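Local coordinates for A-type flavoprotein (Giardia intestinalis, PDB 2Q9U), which probably reduces dioxygen at a mu-oxo-diiron centre with electrons relayed through a bound flavin mononucleotide, in keeping with its role as an O2-scavenging flavodiiron protein, at residues Pro51-Ser56 against Asp76-Val81; Asn103-Cys108 against Lys124-Ile129. All blocks are in the same frame, centred on the assembly; numbering follows the deposited sequence.

Overall arrangement
Both contacts lie in the metallo-beta-lactamase-like part of the chain, on one mixed sheet. From the N terminus, strand 52-54 comes first; the chain then passes through helix 62-72 and returns in strand 80-82, where contact 1 closes this loop. Only afterwards does strand 105-108 open contact 2, which strand 127-129 closes after helix 110-120. The two loops are therefore in series, neither enclosing nor crossing the other. The centres of the two contacts are about 10 Å apart, and strands 80-82 and 105-108 are direct neighbours: Lys79 O to Thr105 N (2.8 Å) is a probable hydrogen bond joining the contacts. Together they make the all-parallel run 52-54, 80-82, 105-108, 127-129, away from the diiron and flavin sites.

Contact 1 of 2, residues Pro51-Ser56 against Asp76-Val81; sequences PTVIDS and DKIKYV
Backbone bonds between Pro51-Ser56 and Asp76-Val81 define the pairing. Pro51 O accepts from two successive amides: Lys79 N at 2.9 Å, lying in the carbonyl plane, and Tyr80 N through a weak bond at 3.3 Å. Two residues on, Val53 N donates to Tyr80 O at 2.8 Å, and its N-H...O angle of 169° makes this bond nearly straight. Two CA-H...O contacts accompany them, Thr52 CA to Tyr80 O and Val81 CA to Val53 O. This register, Thr52 beside Tyr80 and Val53 beside Val81, is that of parallel strands, and with helix 62-72 between them in the chain it completes a beta-alpha-beta crossover of the metallo-beta-lactamase-like fold.

The apolar contacts gather on the face that carries Val53 and Val81. With CG1 anti to the backbone N (chi1 178°), Val53 turns CG2 to CD1 of Ile78, 4.0 Å away, the two side chains crossing at a slant. Ile69 of helix 62-72 covers both. Farther back, the ring of Pro51 rests against a backbone carbonyl, with CG 3.4 Å from Lys77 O.

On the other face, Thr52 OG1 comes up in plane to the edge of the Tyr80 ring, 3.8 Å from CD2; its hydrogen bond goes to Cys50 O. Lys79 CG lies over one face of that ring, 3.3 Å above the plane and displaced toward the rim.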
loop_
_atom_site.group_PDB
_atom_site.type_symbol
_atom_site.label_atom_id
_atom_site.label_comp_id
_atom_site.label_asym_id
_atom_site.label_seq_id
_atom_site.Cartn_x
_atom_site.Cartn_y
_atom_site.Cartn_z
ATOM N N PRO A 51 43.920 -6.102 13.358
ATOM C CA PRO A 51 42.633 -5.404 13.309
ATOM C C PRO A 51 41.596 -6.260 12.576
ATOM O O PRO A 51 41.887 -6.792 11.489
ATOM C CB PRO A 51 42.962 -4.115 12.533
ATOM C CG PRO A 51 44.453 -3.887 12.796
ATOM C CD PRO A 51 44.983 -5.322 12.693
ATOM N N THR A 52 40.409 -6.408 13.182
ATOM C CA THR A 52 39.466 -7.431 12.745
ATOM C C THR A 52 38.073 -6.848 12.546
ATOM O O THR A 52 37.610 -6.068 13.377
ATOM C CB THR A 52 39.434 -8.585 13.750
ATOM O OG1 THR A 52 40.711 -9.253 13.731
ATOM C CG2 THR A 52 38.336 -9.601 13.436
ATOM N N VAL A 53 37.443 -7.231 11.439
ATOM C CA VAL A 53 36.044 -6.878 11.139
ATOM C C VAL A 53 35.191 -8.130 11.242
ATOM O O VAL A 53 35.556 -9.189 10.724
ATOM C CB VAL A 53 35.884 -6.251 9.740
ATOM C CG1 VAL A 53 34.389 -5.932 9.426
ATOM C CG2 VAL A 53 36.726 -4.979 9.638
ATOM N N ILE A 54 34.058 -7.986 11.922
ATOM C CA ILE A 54 33.063 -9.056 12.022
ATOM C C ILE A 54 31.885 -8.696 11.125
ATOM O O ILE A 54 31.236 -7.668 11.312
ATOM C CB ILE A 54 32.547 -9.221 13.469
ATOM C CG1 ILE A 54 33.719 -9.276 14.479
ATOM C CG2 ILE A 54 31.565 -10.443 13.571
ATOM C CD1 ILE A 54 34.576 -10.548 14.363
ATOM N N ASP A 55 31.643 -9.556 10.146
ATOM C CA ASP A 55 30.546 -9.439 9.187
ATOM C C ASP A 55 30.609 -8.262 8.203
ATOM O O ASP A 55 31.383 -7.334 8.374
ATOM C CB ASP A 55 29.171 -9.570 9.900
ATOM C CG ASP A 55 28.968 -10.980 10.492
ATOM O OD1 ASP A 55 29.425 -11.971 9.841
ATOM O OD2 ASP A 55 28.388 -11.087 11.600
ATOM N N SER A 56 29.797 -8.345 7.154
ATOM C CA SER A 56 29.656 -7.256 6.201
ATOM C C SER A 56 28.189 -6.777 6.210
ATOM O O SER A 56 27.468 -6.991 7.191
ATOM C CB SER A 56 30.116 -7.731 4.812
ATOM O OG SER A 56 30.128 -6.683 3.856
ATOM N N ASP A 76 43.688 -1.240 4.241
ATOM C CA ASP A 76 44.879 -2.075 4.008
ATOM C C ASP A 76 45.532 -2.615 5.281
ATOM O O ASP A 76 46.405 -3.493 5.210
ATOM C CB ASP A 76 45.925 -1.377 3.097
ATOM C CG ASP A 76 46.595 -0.160 3.751
ATOM O OD1 ASP A 76 46.475 0.051 4.991
ATOM O OD2 ASP A 76 47.300 0.589 3.009
ATOM N N LYS A 77 45.094 -2.125 6.439
ATOM C CA LYS A 77 45.577 -2.630 7.732
ATOM C C LYS A 77 44.654 -3.630 8.425
ATOM O O LYS A 77 45.024 -4.227 9.469
ATOM C CB LYS A 77 45.919 -1.471 8.669
ATOM C CG LYS A 77 47.275 -0.856 8.296
ATOM C CD LYS A 77 47.681 0.279 9.242
ATOM C CE LYS A 77 48.563 -0.175 10.395
ATOM N NZ LYS A 77 49.209 1.021 11.059
ATOM N N ILE A 78 43.474 -3.850 7.841
ATOM C CA ILE A 78 42.598 -4.917 8.327
ATOM C C ILE A 78 43.251 -6.270 8.032
ATOM O O ILE A 78 43.575 -6.571 6.864
ATOM C CB ILE A 78 41.178 -4.823 7.678
ATOM C CG1 ILE A 78 40.544 -3.439 7.960
ATOM C CG2 ILE A 78 40.279 -6.016 8.129
ATOM C CD1 ILE A 78 40.231 -3.147 9.463
ATOM N N LYS A 79 43.470 -7.059 9.082
ATOM C CA LYS A 79 44.079 -8.404 8.953
ATOM C C LYS A 79 43.051 -9.524 8.757
ATOM O O LYS A 79 43.290 -10.454 7.987
ATOM C CB LYS A 79 44.983 -8.723 10.164
ATOM C CG LYS A 79 45.499 -10.213 10.236
ATOM C CD LYS A 79 46.450 -10.544 9.054
ATOM C CE LYS A 79 46.883 -12.017 9.039
ATOM N NZ LYS A 79 47.897 -12.207 7.938
ATOM N N TYR A 80 41.922 -9.444 9.472
ATOM C CA TYR A 80 40.874 -10.473 9.391
ATOM C C TYR A 80 39.490 -9.858 9.178
ATOM O O TYR A 80 39.123 -8.833 9.800
ATOM C CB TYR A 80 40.828 -11.346 10.659
ATOM C CG TYR A 80 42.108 -12.112 10.923
ATOM C CD1 TYR A 80 42.516 -13.148 10.070
ATOM C CD2 TYR A 80 42.913 -11.803 12.017
ATOM C CE1 TYR A 80 43.712 -13.848 10.309
ATOM C CE2 TYR A 80 44.100 -12.505 12.268
ATOM C CZ TYR A 80 44.493 -13.519 11.401
ATOM O OH TYR A 80 45.676 -14.201 11.660
ATOM N N VAL A 81 38.732 -10.494 8.302
ATOM C CA VAL A 81 37.278 -10.247 8.190
ATOM C C VAL A 81 36.604 -11.579 8.474
ATOM O O VAL A 81 36.744 -12.548 7.711
ATOM C CB VAL A 81 36.870 -9.720 6.814
ATOM C CG1 VAL A 81 35.356 -9.424 6.786
ATOM C CG2 VAL A 81 37.670 -8.469 6.462
#

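Contact 2 of 2, residues Asn103-Cys108 against Lys124-Ile129; sequences NATFVC and KATWLI
First torsions bring Cys108 and Trp127 together on one face of the sheet: chi1 of 56° sets SG between the backbone N and carbonyl carbon of Cys108, while CG of Trp127 stands anti to its carbonyl carbon (chi1 -58°). Rotation about the CB-CG bond then turns the CE3/CZ3 side of the indole to the sulfur, with SG 3.7 Å from Trp127 CZ3. SG is 71° off the normal of the six-membered ring, so this sulfur-aromatic contact is oblique. Phe106 CB touches the same part of the indole, 3.8 Å from Trp127 CE3, and Ala125 CB lies over one indole face, offset to its rim. On the opposite side of the sheet, Thr105 CG2 presses on Leu128 CB at 3.6 Å.

Three backbone bonds fix the parallel register: Phe106 N to Thr126 O (2.7 Å), Leu128 N to Phe106 O (2.8 Å) and Cys108 N to Leu128 O (3.2 Å). Ahead of the first, a water bridges the two segments, donating to Ala104 O and accepting from Thr126 N.

Gln113 of helix 110-120, the crossover linking the strands, touches Cys108, Trp127 and Ile129. Leu136 of strand 136-137 meets Val107 and Leu128 on the other face, while strand 80-82 flanks 105-108, leaving 127-129 outermost within this chain's sheet.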
loop_
_atom_site.group_PDB
_atom_site.type_symbol
_atom_site.label_atom_id
_atom_site.label_comp_id
_atom_site.label_asym_id
_atom_site.label_seq_id
_atom_site.Cartn_x
_atom_site.Cartn_y
_atom_site.Cartn_z
ATOM N N ASN A 103 45.084 -6.563 2.546
ATOM C CA ASN A 103 45.887 -7.459 3.350
ATOM C C ASN A 103 45.111 -8.416 4.226
ATOM O O ASN A 103 45.713 -9.128 5.038
ATOM C CB ASN A 103 46.891 -6.645 4.163
ATOM C CG ASN A 103 48.005 -6.096 3.296
ATOM O OD1 ASN A 103 48.683 -6.851 2.580
ATOM N ND2 ASN A 103 48.201 -4.798 3.349
ATOM N N ALA A 104 43.785 -8.469 4.037
ATOM C CA ALA A 104 42.929 -9.267 4.907
ATOM C C ALA A 104 42.842 -10.728 4.500
ATOM O O ALA A 104 42.964 -11.060 3.333
ATOM C CB ALA A 104 41.514 -8.650 4.953
ATOM N N THR A 105 42.606 -11.578 5.484
ATOM C CA THR A 105 42.226 -12.963 5.297
ATOM C C THR A 105 40.774 -13.099 5.768
ATOM O O THR A 105 40.415 -12.604 6.840
ATOM C CB THR A 105 43.141 -13.884 6.143
ATOM O OG1 THR A 105 44.495 -13.764 5.666
ATOM C CG2 THR A 105 42.723 -15.332 6.061
ATOM N N PHE A 106 39.960 -13.770 4.958
ATOM C CA PHE A 106 38.548 -13.996 5.264
ATOM C C PHE A 106 38.448 -15.271 6.091
ATOM O O PHE A 106 38.960 -16.320 5.681
ATOM C CB PHE A 106 37.715 -14.036 3.967
ATOM C CG PHE A 106 37.531 -12.687 3.368
ATOM C CD1 PHE A 106 36.468 -11.869 3.773
ATOM C CD2 PHE A 106 38.465 -12.186 2.458
ATOM C CE1 PHE A 106 36.318 -10.573 3.254
ATOM C CE2 PHE A 106 38.337 -10.907 1.942
ATOM C CZ PHE A 106 37.252 -10.091 2.340
ATOM N N VAL A 107 37.833 -15.149 7.266
ATOM C CA VAL A 107 37.822 -16.216 8.259
ATOM C C VAL A 107 36.394 -16.710 8.409
ATOM O O VAL A 107 35.501 -15.937 8.750
ATOM C CB VAL A 107 38.284 -15.698 9.647
ATOM C CG1 VAL A 107 38.239 -16.809 10.686
ATOM C CG2 VAL A 107 39.676 -15.064 9.584
ATOM N N CYS A 108 36.186 -18.000 8.167
ATOM C CA CYS A 108 34.866 -18.587 8.283
ATOM C C CYS A 108 34.974 -20.098 8.243
ATOM O O CYS A 108 36.058 -20.647 8.025
ATOM C CB CYS A 108 33.984 -18.092 7.116
ATOM S SG CYS A 108 34.694 -18.425 5.451
ATOM N N LYS A 124 39.796 -14.183 -5.805
ATOM C CA LYS A 124 41.168 -13.917 -5.353
ATOM C C LYS A 124 41.324 -13.740 -3.832
ATOM O O LYS A 124 42.399 -13.365 -3.357
ATOM C CB LYS A 124 41.780 -12.726 -6.102
ATOM N N ALA A 125 40.271 -14.047 -3.075
ATOM C CA ALA A 125 40.334 -13.958 -1.609
ATOM C C ALA A 125 41.324 -14.937 -0.976
ATOM O O ALA A 125 41.502 -16.067 -1.466
ATOM C CB ALA A 125 38.938 -14.154 -1.003
ATOM N N THR A 126 41.943 -14.495 0.124
ATOM C CA THR A 126 42.732 -15.353 1.025
ATOM C C THR A 126 41.835 -15.781 2.175
ATOM O O THR A 126 41.211 -14.941 2.842
ATOM C CB THR A 126 43.979 -14.602 1.568
ATOM O OG1 THR A 126 44.805 -14.236 0.471
ATOM C CG2 THR A 126 44.809 -15.462 2.518
ATOM N N TRP A 127 41.763 -17.091 2.400
ATOM C CA TRP A 127 40.848 -17.681 3.360
ATOM C C TRP A 127 41.591 -18.307 4.528
ATOM O O TRP A 127 42.723 -18.777 4.386
ATOM C CB TRP A 127 40.021 -18.780 2.671
ATOM C CG TRP A 127 39.229 -18.316 1.482
ATOM C CD1 TRP A 127 39.596 -18.370 0.156
ATOM C CD2 TRP A 127 37.917 -17.760 1.518
ATOM N NE1 TRP A 127 38.590 -17.856 -0.631
ATOM C CE2 TRP A 127 37.539 -17.489 0.180
ATOM C CE3 TRP A 127 37.022 -17.447 2.560
ATOM C CZ2 TRP A 127 36.307 -16.903 -0.145
ATOM C CZ3 TRP A 127 35.784 -16.886 2.234
ATOM C CH2 TRP A 127 35.439 -16.620 0.890
ATOM N N LEU A 128 40.956 -18.289 5.693
ATOM C CA LEU A 128 41.349 -19.124 6.809
ATOM C C LEU A 128 40.095 -19.862 7.230
ATOM O O LEU A 128 39.145 -19.245 7.743
ATOM C CB LEU A 128 41.904 -18.293 7.975
ATOM C CG LEU A 128 42.227 -19.071 9.247
ATOM C CD1 LEU A 128 43.259 -20.192 9.005
ATOM C CD2 LEU A 128 42.679 -18.115 10.359
ATOM N N ILE A 129 40.083 -21.170 6.995
ATOM C CA ILE A 129 38.944 -22.003 7.378
ATOM C C ILE A 129 39.033 -22.460 8.840
ATOM O O ILE A 129 40.037 -23.079 9.273
ATOM C CB ILE A 129 38.755 -23.205 6.423
ATOM C CG1 ILE A 129 38.595 -22.744 4.950
ATOM C CG2 ILE A 129 37.566 -24.077 6.879
ATOM C CD1 ILE A 129 37.588 -21.580 4.712
HETATM O O HOH W 1 41.614 -11.758 0.994
#